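Local structure of G protein alpha subunit (Entamoeba histolytica, 4FID) at residues V8-S13 and I189-L194; S19-Q24 and T307-G312; K26-G31 and N314-F319. The protein probably acts as a signal transducer that binds guanine nucleotide and cycles between GDP- and GTP-bound states as the alpha subunit of a heterotrimeric G protein. All coordinates share one frame; numbering follows the deposited sequence.

Contact 1: V8-S13 and I189-L194; sequences VMLLGS and IFVTSL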
ATOM      1  N   VAL A   8      18.512   3.563  -2.973  1.00 33.42           N
ATOM      2  CA  VAL A   8      17.528   3.003  -2.076  1.00 30.65           C
ATOM      3  C   VAL A   8      16.693   2.016  -2.852  1.00 28.56           C
ATOM      4  O   VAL A   8      16.215   2.321  -3.942  1.00 32.62           O
ATOM      5  CB  VAL A   8      16.595   4.088  -1.548  1.00 31.91           C
ATOM      6  CG1 VAL A   8      15.512   3.471  -0.701  1.00 30.73           C
ATOM      7  CG2 VAL A   8      17.388   5.124  -0.761  1.00 31.59           C
HETATM    8  N   MSE A   9      16.520   0.833  -2.282  1.00 26.52           N
HETATM    9  CA  MSE A   9      15.782  -0.244  -2.928  1.00 29.38           C
HETATM   10  C   MSE A   9      14.525  -0.571  -2.132  1.00 29.91           C
HETATM   11  O   MSE A   9      14.615  -0.858  -0.935  1.00 35.20           O
HETATM   12  CB  MSE A   9      16.675  -1.476  -3.044  1.00 29.34           C
HETATM   13  CG  MSE A   9      15.989  -2.671  -3.651  1.00 36.88           C
HETATM   14 SE   MSE A   9      17.156  -4.223  -3.977  1.00 67.28          SE
HETATM   15  CE  MSE A   9      18.090  -3.655  -5.601  1.00 47.96           C
ATOM     16  N   LEU A  10      13.359  -0.506  -2.780  1.00 25.79           N
ATOM     17  CA  LEU A  10      12.109  -0.894  -2.132  1.00 30.85           C
ATOM     18  C   LEU A  10      11.782  -2.345  -2.409  1.00 33.66           C
ATOM     19  O   LEU A  10      11.664  -2.746  -3.566  1.00 40.03           O
ATOM     20  CB  LEU A  10      10.939  -0.038  -2.611  1.00 40.80           C
ATOM     21  CG  LEU A  10      10.896   1.414  -2.131  1.00 41.75           C
ATOM     22  CD1 LEU A  10       9.607   2.048  -2.582  1.00 42.32           C
ATOM     23  CD2 LEU A  10      11.050   1.500  -0.624  1.00 34.85           C
ATOM     24  N   LEU A  11      11.640  -3.125  -1.341  1.00 27.76           N
ATOM     25  CA  LEU A  11      11.148  -4.505  -1.402  1.00 22.41           C
ATOM     26  C   LEU A  11       9.836  -4.650  -0.661  1.00 22.52           C
ATOM     27  O   LEU A  11       9.529  -3.876   0.225  1.00 26.18           O
ATOM     28  CB  LEU A  11      12.142  -5.486  -0.774  1.00 18.55           C
ATOM     29  CG  LEU A  11      13.444  -5.935  -1.490  1.00 30.83           C
ATOM     30  CD1 LEU A  11      13.318  -6.025  -2.994  1.00 25.38           C
ATOM     31  CD2 LEU A  11      14.614  -5.053  -1.120  1.00 24.26           C
ATOM     32  N   GLY A  12       9.074  -5.684  -0.978  1.00 29.10           N
ATOM     33  CA  GLY A  12       7.939  -6.003  -0.156  1.00 27.37           C
ATOM     34  C   GLY A  12       7.146  -7.112  -0.756  1.00 37.51           C
ATOM     35  O   GLY A  12       7.465  -7.546  -1.832  1.00 50.79           O
ATOM     36  N   SER A  13       6.123  -7.572  -0.046  1.00 50.74           N
ATOM     37  CA  SER A  13       5.139  -8.481  -0.611  1.00 64.83           C
ATOM     38  C   SER A  13       4.161  -7.683  -1.447  1.00 67.71           C
ATOM     39  O   SER A  13       4.361  -6.483  -1.692  1.00 65.93           O
ATOM     40  CB  SER A  13       4.394  -9.225   0.489  1.00 73.54           C
ATOM     41  OG  SER A  13       5.299 -10.032   1.220  1.00 82.55           O
ATOM     42  N   ILE A 189      14.786  -0.830   1.838  1.00 26.44           N
ATOM     43  CA  ILE A 189      13.592  -0.572   2.619  1.00 25.52           C
ATOM     44  C   ILE A 189      12.544  -1.673   2.396  1.00 31.21           C
ATOM     45  O   ILE A 189      12.055  -1.860   1.282  1.00 33.60           O
ATOM     46  CB  ILE A 189      12.999   0.800   2.262  1.00 25.94           C
ATOM     47  CG1 ILE A 189      14.035   1.903   2.516  1.00 29.52           C
ATOM     48  CG2 ILE A 189      11.714   1.060   3.054  1.00 25.56           C
ATOM     49  CD1 ILE A 189      13.477   3.324   2.408  1.00 28.61           C
ATOM     50  N   PHE A 190      12.211  -2.410   3.453  1.00 28.67           N
ATOM     51  CA  PHE A 190      11.190  -3.448   3.349  1.00 32.81           C
ATOM     52  C   PHE A 190       9.836  -2.906   3.807  1.00 35.27           C
ATOM     53  O   PHE A 190       9.695  -2.442   4.935  1.00 30.95           O
ATOM     54  CB  PHE A 190      11.572  -4.697   4.166  1.00 31.18           C
ATOM     55  CG  PHE A 190      10.553  -5.806   4.104  1.00 34.03           C
ATOM     56  CD1 PHE A 190      10.457  -6.622   2.979  1.00 39.11           C
ATOM     57  CD2 PHE A 190       9.691  -6.038   5.168  1.00 35.05           C
ATOM     58  CE1 PHE A 190       9.520  -7.654   2.909  1.00 37.76           C
ATOM     59  CE2 PHE A 190       8.738  -7.065   5.108  1.00 37.79           C
ATOM     60  CZ  PHE A 190       8.662  -7.879   3.977  1.00 40.98           C
ATOM     61  N   VAL A 191       8.849  -2.967   2.918  1.00 31.62           N
ATOM     62  CA  VAL A 191       7.514  -2.505   3.225  1.00 22.49           C
ATOM     63  C   VAL A 191       6.596  -3.680   3.474  1.00 26.70           C
ATOM     64  O   VAL A 191       6.621  -4.683   2.733  1.00 28.58           O
ATOM     65  CB  VAL A 191       6.915  -1.697   2.063  1.00 22.65           C
ATOM     66  CG1 VAL A 191       5.636  -0.940   2.533  1.00 15.67           C
ATOM     67  CG2 VAL A 191       7.940  -0.751   1.491  1.00 21.91           C
ATOM     68  N   THR A 192       5.772  -3.550   4.512  1.00 23.71           N
ATOM     69  CA  THR A 192       4.775  -4.563   4.805  1.00 25.75           C
ATOM     70  C   THR A 192       3.467  -3.924   5.299  1.00 27.35           C
ATOM     71  O   THR A 192       3.452  -2.857   5.918  1.00 26.05           O
ATOM     72  CB  THR A 192       5.306  -5.631   5.805  1.00 26.60           C
ATOM     73  OG1 THR A 192       4.401  -6.751   5.858  1.00 34.18           O
ATOM     74  CG2 THR A 192       5.477  -5.030   7.212  1.00 19.60           C
ATOM     75  N   SER A 193       2.364  -4.581   4.986  1.00 25.34           N
ATOM     76  CA  SER A 193       1.056  -4.099   5.344  1.00 28.53           C
ATOM     77  C   SER A 193       0.718  -4.625   6.720  1.00 30.24           C
ATOM     78  O   SER A 193       0.756  -5.827   6.955  1.00 25.54           O
ATOM     79  CB  SER A 193       0.037  -4.624   4.333  1.00 30.73           C
ATOM     80  OG  SER A 193      -1.253  -4.102   4.589  1.00 35.25           O
ATOM     81  N   LEU A 194       0.375  -3.724   7.633  1.00 35.59           N
ATOM     82  CA  LEU A 194      -0.033  -4.154   8.959  1.00 33.69           C
ATOM     83  C   LEU A 194      -1.415  -4.778   8.899  1.00 32.28           C
ATOM     84  O   LEU A 194      -1.747  -5.650   9.700  1.00 33.78           O
ATOM     85  CB  LEU A 194      -0.025  -2.983   9.940  1.00 32.56           C
ATOM     86  CG  LEU A 194       1.341  -2.618  10.531  1.00 30.97           C
ATOM     87  CD1 LEU A 194       1.267  -1.293  11.267  1.00 27.79           C
ATOM     88  CD2 LEU A 194       1.782  -3.731  11.456  1.00 33.27           C
TER
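The F190 ring reaches segment 8-13 obliquely: CE1 lies 3.8 Å from G12 CA, and CD1 is 4.0 Å from L11 O. With CG anti to the backbone N (chi1 180°), the ring leans back toward the first strand. L11 points to this same side of the sheet and sets its CB beside CD1 of the ring. The F217 ring meets that of F190 with the planes at about 45°.

Between the two segments the other side is aliphatic. L10 and I189 lie side by side and point the same way, with L10 CD2 coming 3.6 Å from I189 CB. V8 slants across the tip of I189, its CG1 3.7 Å from I189 CD1. Further along, V191 stands on the same side as L10.

Backbone bonds fix the parallel register. I189 N donates to M9 O at 2.8 Å, and I189 O accepts from L11 N at 2.9 Å, so I189 bridges two residues that flank L10. L11 O in turn takes the amide of V191, N to O 2.9 Å. All three bonds are close to straight. The segment axes approach to 4.6 Å and cross at -32°, the strands being twisted relative to each other, and beyond V191 the two chains separate as the first enters the phosphate-binding loop.

In the Ras-like sheet these are adjacent inner strands. Strand 162-167 bonds to the far edge of V8 and L10, while strand 230-236 packs beside I189 and V191. Helix 209-222 covers L11 and F190, joined at F190 by F274 of helix 263-275; on the opposite side, L10 packs against helix 18-28.

Contact 2: S19-Q24 and T307-G312; sequences STIAKQ and TNATDG. With GDP (guanosine-5'-diphosphate), chain C.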
ATOM      1  N   SER A  19       4.484   0.338  -3.762  1.00 36.63           N
ATOM      2  CA  SER A  19       4.343   1.105  -5.005  1.00 40.72           C
ATOM      3  C   SER A  19       3.741   2.486  -4.720  1.00 34.24           C
ATOM      4  O   SER A  19       4.085   3.470  -5.361  1.00 33.67           O
ATOM      5  CB  SER A  19       3.525   0.317  -6.038  1.00 48.61           C
ATOM      6  OG  SER A  19       2.476   1.093  -6.592  1.00 55.30           O
ATOM      7  N   THR A  20       2.868   2.560  -3.724  1.00 30.35           N
ATOM      8  CA  THR A  20       2.336   3.841  -3.296  1.00 25.11           C
ATOM      9  C   THR A  20       3.418   4.710  -2.652  1.00 31.18           C
ATOM     10  O   THR A  20       3.464   5.923  -2.839  1.00 28.77           O
ATOM     11  CB  THR A  20       1.237   3.650  -2.278  1.00 20.33           C
ATOM     12  OG1 THR A  20       0.211   2.810  -2.834  1.00 23.81           O
ATOM     13  CG2 THR A  20       0.669   5.026  -1.879  1.00 14.33           C
ATOM     14  N   ILE A  21       4.298   4.084  -1.886  1.00 32.07           N
ATOM     15  CA  ILE A  21       5.416   4.823  -1.337  1.00 36.89           C
ATOM     16  C   ILE A  21       6.277   5.435  -2.459  1.00 37.17           C
ATOM     17  O   ILE A  21       6.709   6.575  -2.359  1.00 40.32           O
ATOM     18  CB  ILE A  21       6.291   3.908  -0.480  1.00 37.03           C
ATOM     19  CG1 ILE A  21       5.462   3.270   0.642  1.00 34.76           C
ATOM     20  CG2 ILE A  21       7.509   4.671   0.028  1.00 30.11           C
ATOM     21  CD1 ILE A  21       5.075   4.227   1.726  1.00 36.97           C
ATOM     22  N   ALA A  22       6.531   4.662  -3.513  1.00 31.06           N
ATOM     23  CA  ALA A  22       7.378   5.109  -4.614  1.00 35.61           C
ATOM     24  C   ALA A  22       6.776   6.274  -5.410  1.00 36.40           C
ATOM     25  O   ALA A  22       7.490   7.194  -5.819  1.00 35.52           O
ATOM     26  CB  ALA A  22       7.700   3.946  -5.537  1.00 37.09           C
ATOM     27  N   LYS A  23       5.473   6.230  -5.647  1.00 37.64           N
ATOM     28  CA  LYS A  23       4.801   7.350  -6.298  1.00 43.47           C
ATOM     29  C   LYS A  23       4.829   8.580  -5.390  1.00 39.80           C
ATOM     30  O   LYS A  23       4.984   9.710  -5.840  1.00 43.33           O
ATOM     31  CB  LYS A  23       3.357   6.988  -6.646  1.00 45.18           C
ATOM     32  CG  LYS A  23       3.211   6.222  -7.934  1.00 43.66           C
ATOM     33  CD  LYS A  23       1.824   5.651  -8.062  1.00 44.60           C
ATOM     34  CE  LYS A  23       1.767   4.621  -9.181  1.00 55.07           C
ATOM     35  NZ  LYS A  23       0.741   3.572  -8.899  1.00 59.43           N
ATOM     36  N   GLN A  24       4.697   8.338  -4.101  1.00 32.70           N
ATOM     37  CA  GLN A  24       4.660   9.410  -3.132  1.00 38.64           C
ATOM     38  C   GLN A  24       5.980  10.170  -3.085  1.00 42.77           C
ATOM     39  O   GLN A  24       5.997  11.383  -2.888  1.00 47.81           O
ATOM     40  CB  GLN A  24       4.312   8.849  -1.753  1.00 37.39           C
ATOM     41  CG  GLN A  24       3.837   9.884  -0.781  1.00 40.43           C
ATOM     42  CD  GLN A  24       2.503  10.485  -1.162  1.00 40.45           C
ATOM     43  OE1 GLN A  24       1.444   9.977  -0.780  1.00 36.36           O
ATOM     44  NE2 GLN A  24       2.544  11.592  -1.904  1.00 43.20           N
ATOM     45  N   THR A 307       3.934   3.612   8.863  1.00 30.20           N
ATOM     46  CA  THR A 307       3.628   4.588   7.838  1.00 26.16           C
ATOM     47  C   THR A 307       2.185   4.508   7.332  1.00 29.10           C
ATOM     48  O   THR A 307       1.478   3.470   7.451  1.00 25.62           O
ATOM     49  CB  THR A 307       4.584   4.448   6.632  1.00 29.74           C
ATOM     50  OG1 THR A 307       4.246   3.280   5.879  1.00 28.27           O
ATOM     51  CG2 THR A 307       6.027   4.345   7.090  1.00 33.39           C
ATOM     52  N   ASN A 308       1.755   5.636   6.780  1.00 24.92           N
ATOM     53  CA  ASN A 308       0.510   5.723   6.048  1.00 25.38           C
ATOM     54  C   ASN A 308       0.824   6.310   4.664  1.00 29.96           C
ATOM     55  O   ASN A 308       0.845   7.526   4.466  1.00 35.02           O
ATOM     56  CB  ASN A 308      -0.540   6.517   6.836  1.00 35.50           C
ATOM     57  CG  ASN A 308      -1.823   6.757   6.039  1.00 56.17           C
ATOM     58  OD1 ASN A 308      -2.015   6.200   4.946  1.00 60.87           O
ATOM     59  ND2 ASN A 308      -2.714   7.597   6.584  1.00 62.08           N
ATOM     60  N   ALA A 309       1.104   5.407   3.726  1.00 27.17           N
ATOM     61  CA  ALA A 309       1.542   5.746   2.371  1.00 29.94           C
ATOM     62  C   ALA A 309       0.605   6.665   1.550  1.00 36.53           C
ATOM     63  O   ALA A 309       1.037   7.302   0.593  1.00 41.27           O
ATOM     64  CB  ALA A 309       1.844   4.463   1.590  1.00 23.56           C
ATOM     65  N   THR A 310      -0.672   6.720   1.899  1.00 34.18           N
ATOM     66  CA  THR A 310      -1.598   7.585   1.178  1.00 39.68           C
ATOM     67  C   THR A 310      -1.621   8.993   1.768  1.00 41.86           C
ATOM     68  O   THR A 310      -2.428   9.820   1.361  1.00 49.07           O
ATOM     69  CB  THR A 310      -3.023   7.026   1.190  1.00 44.17           C
ATOM     70  OG1 THR A 310      -3.463   6.897   2.544  1.00 48.16           O
ATOM     71  CG2 THR A 310      -3.057   5.671   0.522  1.00 39.69           C
ATOM     72  N   ASP A 311      -0.717   9.254   2.710  1.00 37.56           N
ATOM     73  CA  ASP A 311      -0.604  10.544   3.391  1.00 41.48           C
ATOM     74  C   ASP A 311       0.754  11.202   3.107  1.00 40.34           C
ATOM     75  O   ASP A 311       1.755  10.892   3.763  1.00 38.29           O
ATOM     76  CB  ASP A 311      -0.794  10.331   4.893  1.00 49.00           C
ATOM     77  CG  ASP A 311      -0.631  11.605   5.702  1.00 53.63           C
ATOM     78  OD1 ASP A 311      -0.084  12.598   5.169  1.00 52.18           O
ATOM     79  OD2 ASP A 311      -1.051  11.599   6.880  1.00 56.54           O
ATOM     80  N   GLY A 312       0.775  12.103   2.127  1.00 41.41           N
ATOM     81  CA  GLY A 312       2.003  12.698   1.630  1.00 38.91           C
ATOM     82  C   GLY A 312       2.824  13.303   2.735  1.00 40.90           C
ATOM     83  O   GLY A 312       4.040  13.124   2.808  1.00 48.20           O
TER
HETATM   84  PB  GDP C 401       2.542  -2.994  -4.416  1.00 69.21           P
HETATM   85  O1B GDP C 401       2.601  -2.534  -5.851  1.00 71.41           O
HETATM   86  O2B GDP C 401       2.337  -4.490  -4.384  1.00 70.95           O
HETATM   87  O3B GDP C 401       3.861  -2.642  -3.774  1.00 69.23           O
HETATM   88  O3A GDP C 401       1.323  -2.299  -3.590  1.00 69.85           O
HETATM   89  PA  GDP C 401       0.491  -0.991  -4.091  1.00 98.76           P
HETATM   90  O1A GDP C 401       1.285   0.283  -3.896  1.00 84.66           O
HETATM   91  O2A GDP C 401       0.063  -1.128  -5.542  1.00103.93           O
HETATM   92  O5' GDP C 401      -0.833  -0.998  -3.158  1.00 81.22           O
HETATM   93  C5' GDP C 401      -2.132  -1.050  -3.755  1.00 81.05           C
HETATM   94  C4' GDP C 401      -3.192  -0.298  -2.937  1.00 79.49           C
HETATM   95  O4' GDP C 401      -2.807  -0.116  -1.567  1.00 74.85           O
HETATM   96  C3' GDP C 401      -3.502   1.087  -3.508  1.00 74.05           C
HETATM   97  O3' GDP C 401      -4.914   1.193  -3.783  1.00 69.13           O
HETATM   98  C2' GDP C 401      -3.062   2.064  -2.427  1.00 66.45           C
HETATM   99  O2' GDP C 401      -3.893   3.239  -2.404  1.00 55.38           O
HETATM  100  C1' GDP C 401      -3.141   1.214  -1.155  1.00 67.15           C
HETATM  101  N9  GDP C 401      -2.255   1.708  -0.060  1.00 59.96           N
HETATM  102  C8  GDP C 401      -0.906   1.673   0.005  1.00 48.31           C
HETATM  103  N7  GDP C 401      -0.454   2.217   1.169  1.00 41.40           N
HETATM  104  C5  GDP C 401      -1.529   2.610   1.877  1.00 49.83           C
HETATM  105  C6  GDP C 401      -1.786   3.266   3.185  1.00 54.30           C
HETATM  106  O6  GDP C 401      -0.851   3.589   3.940  1.00 52.59           O
HETATM  107  N1  GDP C 401      -3.052   3.513   3.540  1.00 61.17           N
HETATM  108  C2  GDP C 401      -4.093   3.169   2.756  1.00 63.65           C
HETATM  109  N2  GDP C 401      -5.345   3.437   3.189  1.00 66.45           N
HETATM  110  N3  GDP C 401      -3.942   2.565   1.549  1.00 60.44           N
HETATM  111  C4  GDP C 401      -2.710   2.269   1.066  1.00 58.43           C
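T20 and I21 press against A309, and this buried half is the dense part of the contact. I21 turns its CD1 onto the A309 methyl, while T20 CG2 reaches A309 CB at 3.7 Å. T20 has OG1 beside its own backbone N (chi1 -57°), an arrangement that lets the hydroxyl donate to GDP O1A at 2.9 Å and leaves CG2 facing the loop; T20 N adds a weak bond to the same oxygen. S19 N donates to GDP O3B at 3.0 Å. At the base, A309 N makes a weak bond to GDP O6, 2.7 Å long and bent, and also donates to N236 OD1. T310 CG2 comes 3.4 Å from GDP N3.

The fit is looser at Q24, still buried, which bends at chi2 and lays its side chain along the backbone of G312, CG lying 4.1 Å from G312 CA. On the solvent side, N308, T310, D311 and G312 are each partly exposed. The loop is braced internally by a type I turn from N308 to D311, closed by D311 N to N308 O at 2.9 Å; T310 OG1 donates to N308 OD1 at 2.9 Å, and D311 OD1 caps N314 N.

The pairing is that of a G-alpha nucleotide site: the first turn of the helix after the P-loop helps bind the phosphates, and the loop corresponding to the family's TCAT motif, here TNAT, joins N236 and D239 around the guanine.

Contact 3: K26-G31 and N314-F319; sequences KILFGG and NIKRVF
L28 and F29 point side by side at the helix 314-319, and each meets a different part of it. L28 approaches end-on: its CD1 reaches the backbone at K316, 3.6 Å from K316 N, and touches the K316 side chain at CB, 3.8 Å away. The same methyl lies 4.1 Å from I315 CG2, so one branch of the leucine fills the angle between two successive residues. F29 stands beside it, with L28 CB over one face of its ring, 3.8 Å above the plane and displaced toward the rim.

The F29 ring uses neighbouring carbons for its two partners. CZ lies 4.1 Å from K316 CG, and the adjacent CE2 4.0 Å from F319 CD2. The two phenyl planes are turned by about 50° and meet at one carbon each, a slanted approach rather than a stack. F319 holds CG anti to its backbone N (chi1 -171°), which carries its ring toward F29, one helical turn beyond I315.

These segments belong to two helices on the same side of the Ras-like sheet: 26-31 holds the C-terminal end of helix 18-28, which follows the P-loop, and 314-319 lies in the N-terminal part of the long helix 312-332, whose C-terminal end engages the receptor in G-alpha proteins. F29 is the first residue to leave helical geometry, so the contact lies where the first helix finishes.

K316 lends only the aliphatic start of its side chain. Its CG is also anti to the backbone N (chi1 -164°), and the extended chain beyond carries NZ away from L28 and F29 on an exposed flank. I315 is buried, its far end turned from L28 to pack on I21, Q24 and L25. F319 also reaches L25, and F29 touches V158.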
ATOM      1  N   LYS A  26       8.156  10.275  -5.632  1.00 39.39           N
ATOM      2  CA  LYS A  26       8.264  11.001  -6.894  1.00 44.01           C
ATOM      3  C   LYS A  26       7.471  12.307  -6.807  1.00 44.63           C
ATOM      4  O   LYS A  26       7.939  13.332  -7.308  1.00 43.50           O
ATOM      5  CB  LYS A  26       7.820  10.174  -8.104  1.00 44.24           C
ATOM      6  CG  LYS A  26       8.532  10.574  -9.391  1.00 50.17           C
ATOM      7  CD  LYS A  26       7.873   9.992 -10.648  1.00 55.51           C
ATOM      8  CE  LYS A  26       8.605  10.456 -11.926  1.00 57.33           C
ATOM      9  NZ  LYS A  26       7.878  10.199 -13.203  1.00 51.08           N
ATOM     10  N   ILE A  27       6.293  12.276  -6.171  1.00 36.52           N
ATOM     11  CA  ILE A  27       5.512  13.504  -6.004  1.00 40.93           C
ATOM     12  C   ILE A  27       6.262  14.497  -5.111  1.00 43.29           C
ATOM     13  O   ILE A  27       6.355  15.680  -5.424  1.00 40.47           O
ATOM     14  CB  ILE A  27       4.089  13.305  -5.380  1.00 34.02           C
ATOM     15  CG1 ILE A  27       3.183  12.384  -6.208  1.00 30.07           C
ATOM     16  CG2 ILE A  27       3.418  14.639  -5.261  1.00 30.77           C
ATOM     17  CD1 ILE A  27       3.168  12.738  -7.633  1.00 43.39           C
ATOM     18  N   LEU A  28       6.796  14.004  -3.995  1.00 44.32           N
ATOM     19  CA  LEU A  28       7.390  14.872  -2.978  1.00 40.66           C
ATOM     20  C   LEU A  28       8.763  15.400  -3.348  1.00 44.43           C
ATOM     21  O   LEU A  28       9.117  16.510  -2.978  1.00 47.43           O
ATOM     22  CB  LEU A  28       7.502  14.142  -1.637  1.00 35.08           C
ATOM     23  CG  LEU A  28       6.191  13.744  -0.962  1.00 34.28           C
ATOM     24  CD1 LEU A  28       6.425  12.769   0.201  1.00 32.57           C
ATOM     25  CD2 LEU A  28       5.472  14.988  -0.504  1.00 29.22           C
ATOM     26  N   PHE A  29       9.552  14.599  -4.053  1.00 45.62           N
ATOM     27  CA  PHE A  29      10.929  14.983  -4.302  1.00 49.23           C
ATOM     28  C   PHE A  29      11.304  14.920  -5.778  1.00 58.83           C
ATOM     29  O   PHE A  29      12.209  15.626  -6.211  1.00 65.61           O
ATOM     30  CB  PHE A  29      11.886  14.123  -3.476  1.00 49.82           C
ATOM     31  CG  PHE A  29      11.619  14.148  -1.982  1.00 48.88           C
ATOM     32  CD1 PHE A  29      11.912  15.272  -1.224  1.00 47.56           C
ATOM     33  CD2 PHE A  29      11.117  13.028  -1.333  1.00 42.36           C
ATOM     34  CE1 PHE A  29      11.687  15.286   0.147  1.00 44.77           C
ATOM     35  CE2 PHE A  29      10.897  13.035   0.023  1.00 42.28           C
ATOM     36  CZ  PHE A  29      11.178  14.170   0.769  1.00 43.80           C
ATOM     37  N   GLY A  30      10.627  14.062  -6.542  1.00 59.35           N
ATOM     38  CA  GLY A  30      10.805  14.025  -7.984  1.00 59.04           C
ATOM     39  C   GLY A  30      10.019  15.179  -8.587  1.00 60.74           C
ATOM     40  O   GLY A  30       9.779  16.185  -7.921  1.00 66.49           O
ATOM     41  N   GLY A  31       9.597  15.048  -9.834  1.00 54.93           N
ATOM     42  CA  GLY A  31       8.776  16.089 -10.426  1.00 58.35           C
ATOM     43  C   GLY A  31       7.292  15.758 -10.505  1.00 53.84           C
ATOM     44  O   GLY A  31       6.541  16.340 -11.292  1.00 51.20           O
ATOM     45  N   ASN A 314       2.816  12.468   5.954  1.00 41.43           N
ATOM     46  CA  ASN A 314       3.439  11.370   6.689  1.00 38.09           C
ATOM     47  C   ASN A 314       4.682  10.804   5.985  1.00 37.48           C
ATOM     48  O   ASN A 314       5.729  10.651   6.598  1.00 42.64           O
ATOM     49  CB  ASN A 314       2.418  10.249   6.932  1.00 40.33           C
ATOM     50  CG  ASN A 314       2.960   9.132   7.828  1.00 36.26           C
ATOM     51  OD1 ASN A 314       3.238   8.026   7.369  1.00 34.36           O
ATOM     52  ND2 ASN A 314       3.104   9.423   9.106  1.00 33.97           N
ATOM     53  N   ILE A 315       4.582  10.487   4.703  1.00 35.61           N
ATOM     54  CA  ILE A 315       5.749   9.942   4.005  1.00 38.12           C
ATOM     55  C   ILE A 315       6.923  10.930   3.912  1.00 43.42           C
ATOM     56  O   ILE A 315       8.083  10.516   3.978  1.00 45.10           O
ATOM     57  CB  ILE A 315       5.407   9.413   2.598  1.00 37.07           C
ATOM     58  CG1 ILE A 315       4.443   8.233   2.688  1.00 35.91           C
ATOM     59  CG2 ILE A 315       6.673   9.024   1.860  1.00 38.47           C
ATOM     60  CD1 ILE A 315       4.851   7.191   3.721  1.00 33.24           C
ATOM     61  N   LYS A 316       6.630  12.225   3.763  1.00 44.90           N
ATOM     62  CA  LYS A 316       7.683  13.252   3.783  1.00 45.96           C
ATOM     63  C   LYS A 316       8.419  13.278   5.125  1.00 39.92           C
ATOM     64  O   LYS A 316       9.637  13.181   5.178  1.00 43.24           O
ATOM     65  CB  LYS A 316       7.116  14.642   3.471  1.00 51.74           C
ATOM     66  CG  LYS A 316       8.164  15.703   3.087  1.00 49.05           C
ATOM     67  CD  LYS A 316       7.670  17.132   3.372  1.00 49.68           C
ATOM     68  CE  LYS A 316       8.519  18.191   2.634  1.00 55.72           C
ATOM     69  NZ  LYS A 316       8.195  19.644   2.968  1.00 56.79           N
ATOM     70  N   ARG A 317       7.675  13.390   6.214  1.00 35.58           N
ATOM     71  CA  ARG A 317       8.285  13.423   7.534  1.00 41.35           C
ATOM     72  C   ARG A 317       9.103  12.154   7.779  1.00 47.74           C
ATOM     73  O   ARG A 317      10.235  12.220   8.257  1.00 52.32           O
ATOM     74  CB  ARG A 317       7.216  13.649   8.608  1.00 42.16           C
ATOM     75  CG  ARG A 317       7.671  13.488  10.035  1.00 56.41           C
ATOM     76  CD  ARG A 317       6.482  13.518  10.987  1.00 68.15           C
ATOM     77  NE  ARG A 317       5.428  12.570  10.608  1.00 80.76           N
ATOM     78  CZ  ARG A 317       4.284  12.385  11.278  1.00 90.96           C
ATOM     79  NH1 ARG A 317       4.022  13.079  12.387  1.00101.75           N
ATOM     80  NH2 ARG A 317       3.391  11.505  10.845  1.00 82.98           N
ATOM     81  N   VAL A 318       8.546  11.006   7.406  1.00 45.98           N
ATOM     82  CA  VAL A 318       9.205   9.727   7.651  1.00 45.50           C
ATOM     83  C   VAL A 318      10.446   9.460   6.791  1.00 41.14           C
ATOM     84  O   VAL A 318      11.454   8.947   7.277  1.00 38.54           O
ATOM     85  CB  VAL A 318       8.234   8.556   7.512  1.00 42.85           C
ATOM     86  CG1 VAL A 318       8.992   7.252   7.573  1.00 41.26           C
ATOM     87  CG2 VAL A 318       7.206   8.624   8.608  1.00 36.93           C
ATOM     88  N   PHE A 319      10.392   9.806   5.514  1.00 35.63           N
ATOM     89  CA  PHE A 319      11.566   9.573   4.695  1.00 39.31           C
ATOM     90  C   PHE A 319      12.739  10.463   5.127  1.00 49.31           C
ATOM     91  O   PHE A 319      13.910  10.117   4.932  1.00 44.67           O
ATOM     92  CB  PHE A 319      11.263   9.738   3.213  1.00 36.77           C
ATOM     93  CG  PHE A 319      12.386   9.305   2.352  1.00 42.73           C
ATOM     94  CD1 PHE A 319      12.648   7.960   2.170  1.00 41.54           C
ATOM     95  CD2 PHE A 319      13.225  10.234   1.772  1.00 47.86           C
ATOM     96  CE1 PHE A 319      13.714   7.544   1.396  1.00 42.56           C
ATOM     97  CE2 PHE A 319      14.291   9.822   0.994  1.00 50.55           C
ATOM     98  CZ  PHE A 319      14.535   8.472   0.809  1.00 44.41           C
TER

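Overall arrangement
Contact 1 belongs to the buried sheet and is held by backbone hydrogen bonds between strands, with apolar side chains on both faces. Contact 2, also buried, lies about 11 Å away between centres and turns on the nucleotide: packing between the segments, with clear hydrogen bonds to GDP. Contact 3 is partly exposed and apolar, packing partly on backbone, with no hydrogen bond across it. Strand 6-12 leads into helix 18-28, which contacts 2 and 3 share; L10 CD1 meets A22 CB at 4.0 Å, joining contacts 1 and 2. Contacts 2 and 3 are centred about 8 Å apart and are tied by N308 N and N314 OD1, 2.9 Å apart, where the loop enters helix 312-332.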